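Local coordinates for Ice-binding protein 1 (Shewanella frigidimarina, PDB 6BG8) that adsorbs its bacterium onto ice and inhibits ice-crystal growth through the C-terminal DUF3494 domain that makes up this chain, at residues Met1-Ala5 and Asn107-Ala111; Gly36-Gln40 and Ile88-Arg92; Tyr99-Ala103 and Tyr183-Ala187; Ala110-Cys115 and Arg126-Thr131; Val202-Val208 and Leu220-Gln226. All coordinates share one frame; numbering follows the deposited sequence. Where two conformers were deposited one is given.

Contact 1. Residues Met1-Ala5 and Asn107-Ala111; sequences MNPLA and NPNAA. With SO4 (sulfate ion), chain C.
An Asx turn in the loop that follows helix 84-103 clasps the N-terminal tail of this beta-solenoid domain, with N107 gripping the backbone of L4. N107 ND2 donates to L4 O at 2.8 Å, with the acceptor almost in the amide plane and the donor on a lone pair of the carbonyl. In return L4 N donates to N107 OD1 at 3.0 Å. Asparagine suits the place because one flat group presents a donor and an acceptor side by side to an extended backbone. The same N107 OD1 closes the turn by accepting from N109 N at 3.0 Å; the two N-H groups reach it from opposite faces of the carboxamide plane, which fixes the rotation of the group. With CG lying anti to the backbone N (chi1 -177°), N107 extends from its own loop to the tail. Apolar contacts flank this grip. P3 CG packs on A110 CB at 3.8 Å, the small methyl admitting the proline ring, and L4 CD2 approaches P108 CG. L4 and N107 also rest on F101 of helix 84-103, and P3 on V128, whereas N2 turns from the loop and bonds to D151 and V153. At the chain start a water accepts from M1 N at 2.8 Å and donates to N109 O, while M1 N also donates to O2 of a sulfate ion, probably from the crystallisation liquor, at 3.0 Å.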
# COMPACT_ATOMS: atom_id res chain seq x y z
N MET A 1 -0.29 -13.92 20.71
CA MET A 1 0.72 -14.37 19.76
C MET A 1 0.82 -13.38 18.61
O MET A 1 -0.09 -12.59 18.37
CB MET A 1 0.39 -15.76 19.22
CG MET A 1 0.14 -16.80 20.28
SD MET A 1 1.57 -17.01 21.36
CE MET A 1 2.79 -17.52 20.17
N ASN A 2 1.94 -13.45 17.90
CA ASN A 2 2.14 -12.62 16.72
C ASN A 2 1.02 -12.88 15.71
O ASN A 2 0.74 -14.05 15.41
CB ASN A 2 3.49 -12.92 16.09
CG ASN A 2 3.98 -11.79 15.20
OD1 ASN A 2 3.59 -10.62 15.36
ND2 ASN A 2 4.87 -12.12 14.28
N PRO A 3 0.38 -11.85 15.18
CA PRO A 3 -0.61 -12.08 14.12
C PRO A 3 0.04 -12.73 12.90
O PRO A 3 1.22 -12.53 12.61
CB PRO A 3 -1.11 -10.67 13.78
CG PRO A 3 -0.88 -9.90 15.03
CD PRO A 3 0.38 -10.45 15.63
N LEU A 4 -0.76 -13.53 12.20
CA LEU A 4 -0.35 -14.08 10.92
C LEU A 4 -0.52 -13.03 9.84
O LEU A 4 -1.60 -12.44 9.70
CB LEU A 4 -1.17 -15.33 10.59
CG LEU A 4 -0.88 -16.01 9.25
CD1 LEU A 4 0.56 -16.54 9.23
CD2 LEU A 4 -1.87 -17.14 8.97
N ALA A 5 0.54 -12.75 9.10
CA ALA A 5 0.45 -11.78 8.02
C ALA A 5 -0.27 -12.39 6.82
O ALA A 5 -0.25 -13.61 6.64
CB ALA A 5 1.84 -11.30 7.61
N ASN A 107 -8.09 -12.54 13.01
CA ASN A 107 -6.87 -13.10 12.44
C ASN A 107 -6.72 -14.56 12.90
O ASN A 107 -7.10 -14.90 14.03
CB ASN A 107 -5.67 -12.26 12.88
CG ASN A 107 -4.37 -12.74 12.27
OD1 ASN A 107 -3.71 -13.62 12.81
ND2 ASN A 107 -3.98 -12.14 11.15
N PRO A 108 -6.19 -15.45 12.05
CA PRO A 108 -6.12 -16.87 12.44
C PRO A 108 -5.29 -17.13 13.69
O PRO A 108 -5.56 -18.11 14.39
CB PRO A 108 -5.51 -17.54 11.20
CG PRO A 108 -5.91 -16.65 10.07
CD PRO A 108 -5.85 -15.25 10.63
N ASN A 109 -4.30 -16.29 14.01
CA ASN A 109 -3.35 -16.59 15.08
C ASN A 109 -3.33 -15.55 16.19
O ASN A 109 -2.49 -15.66 17.10
CB ASN A 109 -1.94 -16.75 14.51
CG ASN A 109 -1.79 -18.01 13.72
OD1 ASN A 109 -2.66 -18.88 13.76
ND2 ASN A 109 -0.67 -18.14 12.99
N ALA A 110 -4.21 -14.55 16.16
CA ALA A 110 -4.16 -13.52 17.19
C ALA A 110 -5.56 -13.00 17.47
O ALA A 110 -6.39 -12.91 16.57
CB ALA A 110 -3.26 -12.35 16.77
N ALA A 111 -5.79 -12.64 18.73
CA ALA A 111 -7.07 -12.08 19.14
C ALA A 111 -7.15 -10.61 18.76
O ALA A 111 -6.16 -9.88 18.81
CB ALA A 111 -7.28 -12.25 20.64
S SO4 C . 1.94 -10.93 21.43
O1 SO4 C . 2.58 -12.04 20.75
O2 SO4 C . 0.57 -11.25 21.81
O3 SO4 C . 2.81 -10.54 22.53
O4 SO4 C . 1.80 -9.75 20.62
O HOH W 1 -2.62 -15.14 19.86

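Contact 2. Residues Gly36-Gln40 and Ile88-Arg92; sequences GILDQ and INQSR
R92 reaches from helix 84-103 to L38 and D39, just past the end of strand 34-37, and so ties the long helix of the DUF3494 fold to the beta-solenoid it accompanies. R92 NE donates to D39 OD1 at 2.8 Å on the syn side of the carboxylate, forming a salt bridge, and R92 NH2 adds a weak, more bent bond to the same oxygen. R92 NH2 is better served by L38 O at 3.0 Å, which it meets from above the carbonyl plane. The third nitrogen, R92 NH1, turns back to its own helix and donates to N89 OD1 at 3.0 Å. Arginine is apt here, since its fan of N-H groups can serve a carboxylate, a carbonyl and an amide together. The bend at chi3 (-59°) swings the guanidinium round so that its plane lies 26° from that of the D39 carboxylate. D39 OD2 is satisfied elsewhere, by S19 OG, so both carboxylate oxygens have partners; S91 OG likewise bonds to F87 O one turn back. L38, which also touches L17 of strand 14-18, supplies apolar contact between solenoid and helix. Its CD2 rests on S91 CB at 3.9 Å, a short side chain that keeps the helix close. I88 points at the strand end, where its CG2 comes within 3.4 Å of L38 O.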
# COMPACT_ATOMS: atom_id res chain seq x y z
N GLY A 36 1.05 -1.19 -11.23
CA GLY A 36 0.08 -1.92 -12.02
C GLY A 36 -1.31 -1.32 -11.99
O GLY A 36 -1.74 -0.83 -10.94
N ILE A 37 -1.99 -1.35 -13.13
CA ILE A 37 -3.42 -1.06 -13.23
C ILE A 37 -4.09 -2.34 -13.72
O ILE A 37 -3.64 -2.96 -14.69
CB ILE A 37 -3.70 0.11 -14.20
CG1 ILE A 37 -3.01 1.39 -13.69
CG2 ILE A 37 -5.19 0.31 -14.35
CD1 ILE A 37 -3.07 2.57 -14.67
N LEU A 38 -5.15 -2.76 -13.02
CA LEU A 38 -5.73 -4.08 -13.25
C LEU A 38 -6.89 -4.07 -14.24
O LEU A 38 -7.07 -5.06 -14.96
CB LEU A 38 -6.22 -4.69 -11.94
CG LEU A 38 -5.19 -4.94 -10.83
CD1 LEU A 38 -5.91 -5.26 -9.53
CD2 LEU A 38 -4.23 -6.07 -11.18
N ASP A 39 -7.70 -3.01 -14.26
CA ASP A 39 -8.99 -3.08 -14.95
C ASP A 39 -9.20 -1.94 -15.93
O ASP A 39 -10.34 -1.68 -16.32
CB ASP A 39 -10.14 -3.12 -13.94
CG ASP A 39 -10.06 -4.30 -13.00
OD1 ASP A 39 -10.07 -5.44 -13.50
OD2 ASP A 39 -9.96 -4.08 -11.78
N GLN A 40 -8.12 -1.25 -16.32
CA GLN A 40 -8.17 -0.24 -17.38
C GLN A 40 -6.85 -0.28 -18.13
O GLN A 40 -5.86 -0.85 -17.68
CB GLN A 40 -8.42 1.17 -16.84
CG GLN A 40 -9.74 1.37 -16.08
CD GLN A 40 -10.98 1.40 -16.97
OE1 GLN A 40 -10.88 1.26 -18.19
NE2 GLN A 40 -12.15 1.57 -16.36
N ILE A 88 -1.89 -10.08 -15.20
CA ILE A 88 -2.87 -9.21 -14.56
C ILE A 88 -3.93 -10.04 -13.84
O ILE A 88 -4.40 -9.67 -12.76
CB ILE A 88 -3.51 -8.27 -15.61
CG1 ILE A 88 -2.47 -7.30 -16.22
CG2 ILE A 88 -4.74 -7.56 -15.02
CD1 ILE A 88 -1.94 -6.26 -15.25
N ASN A 89 -4.32 -11.18 -14.43
CA ASN A 89 -5.35 -12.01 -13.81
C ASN A 89 -4.90 -12.51 -12.44
O ASN A 89 -5.66 -12.47 -11.47
CB ASN A 89 -5.68 -13.19 -14.71
CG ASN A 89 -6.54 -12.79 -15.86
OD1 ASN A 89 -7.10 -11.70 -15.88
ND2 ASN A 89 -6.64 -13.67 -16.85
N GLN A 90 -3.67 -13.04 -12.36
CA GLN A 90 -3.18 -13.53 -11.09
C GLN A 90 -3.00 -12.39 -10.10
O GLN A 90 -3.28 -12.56 -8.90
CB GLN A 90 -1.87 -14.30 -11.27
CG GLN A 90 -1.52 -15.15 -10.05
CD GLN A 90 -2.59 -16.21 -9.80
OE1 GLN A 90 -2.84 -17.07 -10.66
NE2 GLN A 90 -3.22 -16.16 -8.64
N SER A 91 -2.54 -11.23 -10.57
CA SER A 91 -2.40 -10.09 -9.68
C SER A 91 -3.75 -9.66 -9.13
O SER A 91 -3.88 -9.39 -7.93
CB SER A 91 -1.71 -8.94 -10.41
OG SER A 91 -0.37 -9.29 -10.73
N ARG A 92 -4.77 -9.62 -9.99
CA ARG A 92 -6.11 -9.23 -9.53
C ARG A 92 -6.63 -10.21 -8.48
O ARG A 92 -7.16 -9.80 -7.45
CB ARG A 92 -7.07 -9.14 -10.73
CG ARG A 92 -8.45 -8.60 -10.36
CD ARG A 92 -9.45 -8.70 -11.51
NE ARG A 92 -9.04 -7.98 -12.72
CZ ARG A 92 -8.57 -8.58 -13.82
NH1 ARG A 92 -8.41 -9.89 -13.84
NH2 ARG A 92 -8.21 -7.85 -14.88

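Contact 3. Residues Tyr99-Ala103 and Tyr183-Ala187; sequences YNFLA and YWRTA
R185 crosses the side chain of Y99 obliquely, laying its aliphatic part along the ring. Its CG stands anti to the backbone N, and two successive bends, at chi2 (-74°) and chi3 (-59°), fold the chain so that CD lies against the phenol ring, 3.4 Å from Y99 CE2. The guanidinium then turns nearly perpendicular to that ring, the planes 80° apart, and R185 NH1 donates to Y99 OH at 3.1 Å with the hydroxyl close to the guanidinium plane. A103 lies over one face of the same group, its CB 3.8 Å from R185 CZ; the short side chain lets the helix backbone come close to the flat cation. R185 NH2 finds T157 OG1 on the next strand, so the buried charge is held from several directions. This is the helix-on-solenoid packing of the DUF3494 fold, with helix segment 99-103 running almost at right angles to strand segment 183-186. L102 points toward the strand, and its CB meets R185 CG at 3.8 Å, the aliphatic part of the arginine serving as a hydrophobic surface. Two residues earlier in the strand, Y183 CB receives L102 CD2 at 3.8 Å, the two side chains crossing at about a right angle. Y99 OH also comes within 3.5 Å of A187 CA, where the strand gives way to a loop.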
# COMPACT_ATOMS: atom_id res chain seq x y z
N TYR A 99 -6.66 -8.63 0.50
CA TYR A 99 -7.62 -7.72 1.13
C TYR A 99 -8.58 -8.50 2.02
O TYR A 99 -8.86 -8.10 3.17
CB TYR A 99 -8.40 -6.92 0.08
CG TYR A 99 -9.44 -6.02 0.74
CD1 TYR A 99 -10.71 -6.51 1.02
CD2 TYR A 99 -9.15 -4.71 1.10
CE1 TYR A 99 -11.66 -5.73 1.66
CE2 TYR A 99 -10.09 -3.92 1.74
CZ TYR A 99 -11.35 -4.45 2.01
OH TYR A 99 -12.33 -3.70 2.63
N ASN A 100 -9.10 -9.62 1.51
CA ASN A 100 -10.07 -10.43 2.24
C ASN A 100 -9.45 -11.01 3.51
O ASN A 100 -10.12 -11.12 4.54
CB ASN A 100 -10.60 -11.55 1.35
CG ASN A 100 -11.71 -11.09 0.43
OD1 ASN A 100 -12.11 -9.91 0.44
ND2 ASN A 100 -12.22 -12.01 -0.38
N PHE A 101 -8.19 -11.44 3.43
CA PHE A 101 -7.50 -11.93 4.61
C PHE A 101 -7.46 -10.87 5.70
O PHE A 101 -7.77 -11.13 6.87
CB PHE A 101 -6.08 -12.37 4.22
CG PHE A 101 -5.26 -12.95 5.35
CD1 PHE A 101 -4.75 -12.14 6.37
CD2 PHE A 101 -4.95 -14.30 5.36
CE1 PHE A 101 -3.99 -12.69 7.40
CE2 PHE A 101 -4.18 -14.85 6.39
CZ PHE A 101 -3.70 -14.04 7.41
N LEU A 102 -7.10 -9.64 5.32
CA LEU A 102 -6.96 -8.57 6.30
C LEU A 102 -8.32 -8.11 6.82
O LEU A 102 -8.42 -7.69 7.98
CB LEU A 102 -6.21 -7.40 5.68
CG LEU A 102 -4.71 -7.61 5.45
CD1 LEU A 102 -4.12 -6.47 4.62
CD2 LEU A 102 -3.98 -7.72 6.79
N ALA A 103 -9.36 -8.18 5.98
CA ALA A 103 -10.69 -7.76 6.40
C ALA A 103 -11.38 -8.76 7.31
O ALA A 103 -12.30 -8.37 8.05
CB ALA A 103 -11.56 -7.51 5.17
N TYR A 183 0.31 -3.57 8.22
CA TYR A 183 -0.78 -3.72 7.25
C TYR A 183 -1.94 -2.82 7.64
O TYR A 183 -2.36 -2.81 8.80
CB TYR A 183 -1.24 -5.17 7.17
CG TYR A 183 -0.15 -6.10 6.72
CD1 TYR A 183 0.73 -6.67 7.64
CD2 TYR A 183 0.03 -6.41 5.38
CE1 TYR A 183 1.75 -7.51 7.23
CE2 TYR A 183 1.03 -7.25 4.96
CZ TYR A 183 1.89 -7.80 5.89
OH TYR A 183 2.90 -8.63 5.48
N TRP A 184 -2.44 -2.07 6.67
CA TRP A 184 -3.57 -1.17 6.85
C TRP A 184 -4.67 -1.60 5.89
O TRP A 184 -4.45 -1.65 4.68
CB TRP A 184 -3.18 0.28 6.56
CG TRP A 184 -2.03 0.79 7.37
CD1 TRP A 184 -0.70 0.76 7.02
CD2 TRP A 184 -2.10 1.41 8.65
NE1 TRP A 184 0.05 1.33 8.02
CE2 TRP A 184 -0.78 1.73 9.03
CE3 TRP A 184 -3.15 1.73 9.52
CZ2 TRP A 184 -0.49 2.35 10.25
CZ3 TRP A 184 -2.85 2.35 10.73
CH2 TRP A 184 -1.53 2.64 11.08
N ARG A 185 -5.86 -1.86 6.42
CA ARG A 185 -6.99 -2.30 5.61
C ARG A 185 -8.15 -1.35 5.87
O ARG A 185 -8.63 -1.28 7.01
CB ARG A 185 -7.39 -3.74 5.95
CG ARG A 185 -8.38 -4.42 4.99
CD ARG A 185 -9.83 -3.92 5.12
NE ARG A 185 -10.41 -4.08 6.46
CZ ARG A 185 -11.72 -4.03 6.70
NH1 ARG A 185 -12.58 -3.84 5.70
NH2 ARG A 185 -12.17 -4.18 7.94
N THR A 186 -8.62 -0.66 4.84
CA THR A 186 -9.78 0.21 5.00
C THR A 186 -10.89 -0.24 4.07
O THR A 186 -10.65 -0.51 2.89
CB THR A 186 -9.44 1.69 4.74
OG1 THR A 186 -8.94 1.85 3.40
CG2 THR A 186 -8.40 2.19 5.73
N ALA A 187 -12.12 -0.33 4.60
CA ALA A 187 -13.28 -0.52 3.74
C ALA A 187 -13.60 0.75 2.97
O ALA A 187 -14.25 0.69 1.92
CB ALA A 187 -14.49 -0.96 4.56

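Contact 4. Residues Ala110-Cys115 and Arg126-Thr131; sequences AATQVC and RGVYKT. With SO4 (sulfate ion), chain C.
Q113 and Y129 project side by side from paired strands, pointing the same way, with the amide plane turned 46° from the phenol ring and Q113 NE2 3.5 Å from Y129 CE2. The extended glutamine chain thus lines the tyrosine along its length, and a water accepts from Q113 NE2 and donates to Y129 OH, whose main partner is T125 O. On the other side of the strands T112 and K130 meet at an angle: T112 CG2, anti to the backbone N, presses on K130 CB at 3.5 Å, a tight carbon contact, while T112 OG1 is held by D105. C115 CB packs on Y129 CB at 3.7 Å, and the small residue also touches F156. R126 points away from its partner strand; in one of its two conformers NH2 donates to O1 of a sulfate, probably from the crystallisation liquor, at 3.0 Å and NE to sulfate O4 at 3.1 Å, while NH1 pairs with D149. G127 follows with a positive phi (148°), a backbone shape suited to a residue without CB. The backbones are laced by Q113 N to V128 O at 2.7 Å, K130 N to Q113 O at 2.9 Å and C115 N to K130 O. Parallel pairing of this kind, here between segments separated by ten residues, is as expected near the end of a beta-solenoid.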
# COMPACT_ATOMS: atom_id res chain seq x y z
N ALA A 110 -4.21 -14.55 16.16
CA ALA A 110 -4.16 -13.52 17.19
C ALA A 110 -5.56 -13.00 17.47
O ALA A 110 -6.39 -12.91 16.57
CB ALA A 110 -3.26 -12.35 16.77
N ALA A 111 -5.79 -12.64 18.73
CA ALA A 111 -7.07 -12.08 19.14
C ALA A 111 -7.15 -10.61 18.76
O ALA A 111 -6.16 -9.88 18.81
CB ALA A 111 -7.28 -12.25 20.64
N THR A 112 -8.35 -10.17 18.39
CA THR A 112 -8.58 -8.80 17.96
C THR A 112 -8.62 -7.82 19.13
O THR A 112 -9.24 -8.08 20.16
CB THR A 112 -9.90 -8.73 17.18
OG1 THR A 112 -9.91 -9.73 16.16
CG2 THR A 112 -10.07 -7.37 16.56
N GLN A 113 -7.95 -6.68 18.95
CA GLN A 113 -7.97 -5.56 19.88
C GLN A 113 -8.73 -4.39 19.26
O GLN A 113 -8.96 -4.34 18.04
CB GLN A 113 -6.55 -5.11 20.23
CG GLN A 113 -5.65 -6.21 20.74
CD GLN A 113 -4.26 -5.71 21.07
OE1 GLN A 113 -3.27 -6.22 20.55
NE2 GLN A 113 -4.18 -4.70 21.94
N VAL A 114 -9.11 -3.45 20.11
CA VAL A 114 -9.80 -2.25 19.64
C VAL A 114 -8.79 -1.30 19.01
O VAL A 114 -7.76 -0.98 19.62
CB VAL A 114 -10.55 -1.56 20.79
CG1 VAL A 114 -11.07 -0.19 20.33
CG2 VAL A 114 -11.69 -2.43 21.31
N CYS A 115 -9.10 -0.84 17.80
CA CYS A 115 -8.33 0.23 17.17
C CYS A 115 -8.89 1.57 17.63
O CYS A 115 -10.07 1.85 17.38
CB CYS A 115 -8.41 0.14 15.65
SG CYS A 115 -7.35 1.37 14.79
N ARG A 126 2.56 -5.00 18.71
CA ARG A 126 2.03 -5.80 17.62
C ARG A 126 0.66 -6.36 17.98
O ARG A 126 0.29 -6.47 19.15
CB ARG A 126 2.99 -6.93 17.27
CG ARG A 126 2.97 -8.07 18.24
CD ARG A 126 4.34 -8.68 18.31
NE ARG A 126 4.34 -9.99 18.94
CZ ARG A 126 5.27 -10.91 18.75
NH1 ARG A 126 6.29 -10.66 17.92
NH2 ARG A 126 5.19 -12.08 19.36
N GLY A 127 -0.09 -6.70 16.95
CA GLY A 127 -1.42 -7.22 17.15
C GLY A 127 -2.31 -6.82 15.99
O GLY A 127 -1.85 -6.30 14.98
N VAL A 128 -3.61 -7.07 16.20
CA VAL A 128 -4.68 -6.80 15.25
C VAL A 128 -5.61 -5.78 15.89
O VAL A 128 -6.21 -6.06 16.93
CB VAL A 128 -5.47 -8.06 14.89
CG1 VAL A 128 -6.63 -7.71 13.94
CG2 VAL A 128 -4.55 -9.11 14.29
N TYR A 129 -5.75 -4.62 15.25
CA TYR A 129 -6.53 -3.52 15.79
C TYR A 129 -7.69 -3.22 14.85
O TYR A 129 -7.47 -2.84 13.70
CB TYR A 129 -5.64 -2.28 15.98
CG TYR A 129 -4.52 -2.52 16.96
CD1 TYR A 129 -3.30 -3.03 16.54
CD2 TYR A 129 -4.70 -2.28 18.31
CE1 TYR A 129 -2.28 -3.26 17.44
CE2 TYR A 129 -3.67 -2.50 19.22
CZ TYR A 129 -2.46 -2.99 18.77
OH TYR A 129 -1.44 -3.23 19.67
N LYS A 130 -8.91 -3.41 15.34
CA LYS A 130 -10.11 -3.33 14.52
C LYS A 130 -11.04 -2.24 15.04
O LYS A 130 -11.19 -2.06 16.25
CB LYS A 130 -10.84 -4.67 14.51
CG LYS A 130 -12.05 -4.73 13.59
CD LYS A 130 -12.70 -6.10 13.70
CE LYS A 130 -14.06 -6.16 12.99
NZ LYS A 130 -13.96 -5.80 11.54
N THR A 131 -11.65 -1.51 14.10
CA THR A 131 -12.75 -0.61 14.40
C THR A 131 -13.63 -0.54 13.17
O THR A 131 -13.16 -0.70 12.04
CB THR A 131 -12.28 0.80 14.79
OG1 THR A 131 -13.43 1.62 15.09
CG2 THR A 131 -11.49 1.42 13.66
S SO4 C . 1.94 -10.93 21.43
O1 SO4 C . 2.58 -12.04 20.75
O2 SO4 C . 0.57 -11.25 21.81
O3 SO4 C . 2.81 -10.54 22.53
O4 SO4 C . 1.80 -9.75 20.62
O HOH W 2 -3.91 -8.56 18.67
O HOH W 3 -1.76 -3.95 22.82
O HOH W 4 -12.70 2.03 17.72

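Contact 5. Residues Val202-Val208 and Leu220-Gln226; sequences VFAWSEV and LFAVTDQ
Backbone hydrogen bonds join V202-V208 to L220-Q226 as parallel neighbours in the beta-solenoid. The ladder runs F221 N to V202 O, A204 N to F221 O and V223 N to A204 O, the last at 2.8 Å and nearly straight. As both chains turn out of their strands the pairing persists: W205 O accepts from T224 N and from T224 OG1 (2.7 Å), which approach from opposite faces of the carbonyl plane, and V208 N bonds to Q226 O. T224 OG1 sits between its own backbone N and carbonyl carbon (chi1 68°), which brings the hydroxyl to W205 O and leaves the methyl for the tryptophan; threonine thus serves both needs at this corner.

Aromatic contacts come next. F203 and F221 form an offset stack, centroids 4.6 Å apart and planes at 26°, with F221 CD2 above the centre of the F203 ring. T224 CG2 makes a CH-pi contact over the six-membered ring of W205, 3.7 Å from its centroid, and V223 CG1 reaches W205 CZ3 at 3.6 Å.

Aliphatic packing lies on the opposite side of the strands from the phenylalanines: L220 CD2 meets V202 CG2 at 3.8 Å and V208 CG1 at 4.0 Å.

Among the polar side chains, Q226 NE2 donates to E207 OE1 at 2.9 Å from above the carboxylate plane. D225 stands near E207, and a water donating to D225 OD2, and weakly to E207 OE2, probably eases their like charges.

F203 and F221 lie beneath helix 84-103, touching L102 and L95 respectively, while strand 182-186 pairs with V202-A204 and strand 14-18 borders L220-A222.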
# COMPACT_ATOMS: atom_id res chain seq x y z
N VAL A 202 -0.79 -0.63 2.45
CA VAL A 202 -2.15 -0.09 2.49
C VAL A 202 -3.02 -0.89 1.52
O VAL A 202 -2.72 -0.97 0.33
CB VAL A 202 -2.15 1.41 2.12
CG1 VAL A 202 -3.56 1.96 2.13
CG2 VAL A 202 -1.26 2.19 3.09
N PHE A 203 -4.09 -1.49 2.04
CA PHE A 203 -5.12 -2.16 1.24
C PHE A 203 -6.42 -1.39 1.42
O PHE A 203 -7.23 -1.69 2.31
CB PHE A 203 -5.28 -3.62 1.67
CG PHE A 203 -4.10 -4.49 1.36
CD1 PHE A 203 -2.95 -4.43 2.14
CD2 PHE A 203 -4.16 -5.39 0.30
CE1 PHE A 203 -1.87 -5.25 1.86
CE2 PHE A 203 -3.08 -6.20 0.00
CZ PHE A 203 -1.93 -6.13 0.79
N ALA A 204 -6.63 -0.38 0.57
CA ALA A 204 -7.86 0.41 0.60
C ALA A 204 -8.86 -0.20 -0.37
O ALA A 204 -8.52 -0.47 -1.53
CB ALA A 204 -7.58 1.86 0.22
N TRP A 205 -10.08 -0.43 0.10
CA TRP A 205 -11.08 -1.00 -0.80
C TRP A 205 -11.38 -0.05 -1.95
O TRP A 205 -11.52 -0.49 -3.10
CB TRP A 205 -12.38 -1.31 -0.05
CG TRP A 205 -13.42 -1.86 -0.97
CD1 TRP A 205 -14.52 -1.20 -1.47
CD2 TRP A 205 -13.45 -3.18 -1.54
NE1 TRP A 205 -15.23 -2.04 -2.30
CE2 TRP A 205 -14.60 -3.25 -2.36
CE3 TRP A 205 -12.62 -4.30 -1.43
CZ2 TRP A 205 -14.94 -4.41 -3.06
CZ3 TRP A 205 -12.97 -5.46 -2.13
CH2 TRP A 205 -14.11 -5.49 -2.94
N SER A 206 -11.47 1.25 -1.67
CA SER A 206 -11.76 2.23 -2.71
C SER A 206 -10.48 2.80 -3.30
O SER A 206 -9.96 2.27 -4.28
CB SER A 206 -12.65 3.34 -2.16
OG SER A 206 -12.15 3.82 -0.93
N GLU A 207 -9.95 3.87 -2.70
CA GLU A 207 -8.81 4.58 -3.28
C GLU A 207 -7.81 4.96 -2.19
O GLU A 207 -8.13 5.02 -1.01
CB GLU A 207 -9.25 5.85 -4.02
CG GLU A 207 -10.02 6.86 -3.17
CD GLU A 207 -10.46 8.10 -3.96
OE1 GLU A 207 -9.65 8.62 -4.75
OE2 GLU A 207 -11.61 8.54 -3.77
N VAL A 208 -6.58 5.23 -2.63
CA VAL A 208 -5.52 5.77 -1.77
C VAL A 208 -5.13 7.13 -2.31
O VAL A 208 -4.80 7.26 -3.50
CB VAL A 208 -4.29 4.84 -1.72
CG1 VAL A 208 -3.24 5.41 -0.76
CG2 VAL A 208 -4.69 3.42 -1.33
N LEU A 220 1.04 0.53 -1.75
CA LEU A 220 -0.24 1.24 -1.88
C LEU A 220 -1.15 0.49 -2.84
O LEU A 220 -0.89 0.46 -4.05
CB LEU A 220 -0.00 2.67 -2.36
CG LEU A 220 0.92 3.48 -1.45
CD1 LEU A 220 1.26 4.82 -2.07
CD2 LEU A 220 0.29 3.66 -0.06
N PHE A 221 -2.23 -0.11 -2.32
CA PHE A 221 -3.19 -0.88 -3.10
C PHE A 221 -4.55 -0.21 -3.03
O PHE A 221 -5.05 0.07 -1.93
CB PHE A 221 -3.33 -2.32 -2.58
CG PHE A 221 -2.08 -3.15 -2.68
CD1 PHE A 221 -1.70 -3.73 -3.87
CD2 PHE A 221 -1.31 -3.40 -1.55
CE1 PHE A 221 -0.56 -4.50 -3.96
CE2 PHE A 221 -0.16 -4.17 -1.63
CZ PHE A 221 0.22 -4.73 -2.83
N ALA A 222 -5.18 -0.00 -4.19
CA ALA A 222 -6.58 0.43 -4.26
C ALA A 222 -7.35 -0.68 -4.95
O ALA A 222 -7.18 -0.90 -6.16
CB ALA A 222 -6.71 1.77 -4.99
N VAL A 223 -8.18 -1.40 -4.20
CA VAL A 223 -8.77 -2.64 -4.73
C VAL A 223 -9.75 -2.34 -5.85
O VAL A 223 -9.79 -3.06 -6.86
CB VAL A 223 -9.43 -3.45 -3.60
CG1 VAL A 223 -10.09 -4.71 -4.18
CG2 VAL A 223 -8.40 -3.82 -2.54
N THR A 224 -10.58 -1.30 -5.71
CA THR A 224 -11.61 -1.02 -6.70
C THR A 224 -11.48 0.32 -7.41
O THR A 224 -12.21 0.55 -8.38
CB THR A 224 -13.02 -1.11 -6.10
OG1 THR A 224 -13.23 -0.04 -5.16
CG2 THR A 224 -13.23 -2.44 -5.41
N ASP A 225 -10.60 1.21 -6.97
CA ASP A 225 -10.48 2.48 -7.68
C ASP A 225 -9.02 2.82 -7.95
O ASP A 225 -8.38 2.14 -8.75
CB ASP A 225 -11.19 3.60 -6.91
CG ASP A 225 -11.40 4.84 -7.77
OD1 ASP A 225 -11.23 4.76 -9.01
OD2 ASP A 225 -11.72 5.91 -7.20
N GLN A 226 -8.48 3.84 -7.28
CA GLN A 226 -7.27 4.48 -7.78
C GLN A 226 -6.28 4.76 -6.66
O GLN A 226 -6.64 4.92 -5.49
CB GLN A 226 -7.59 5.80 -8.50
CG GLN A 226 -8.19 6.85 -7.57
CD GLN A 226 -8.51 8.14 -8.29
OE1 GLN A 226 -8.16 8.31 -9.46
NE2 GLN A 226 -9.18 9.06 -7.60
O HOH W 5 -13.07 5.70 -4.85

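Overall arrangement
Helix 84-103 and the solenoid strands relate most of these contacts. Contacts 2 and 3 use separate parts of that helix, about 18 Å apart between centres; both are buried and employ an arginine, forming a salt bridge in the first and a bond to tyrosine in the second. Contact 5 touches contact 3 through backbone pairing of W184 with F203, and lies nearest the chain's centre, combining strand ladder with aromatic stacking. Contacts 1 and 4 occupy one end of the domain, are partly exposed, share A110 and A111, and meet the same sulfate; there asparagine, water and a single sulfate take a larger part. All five lie away from the putative ice-binding motif.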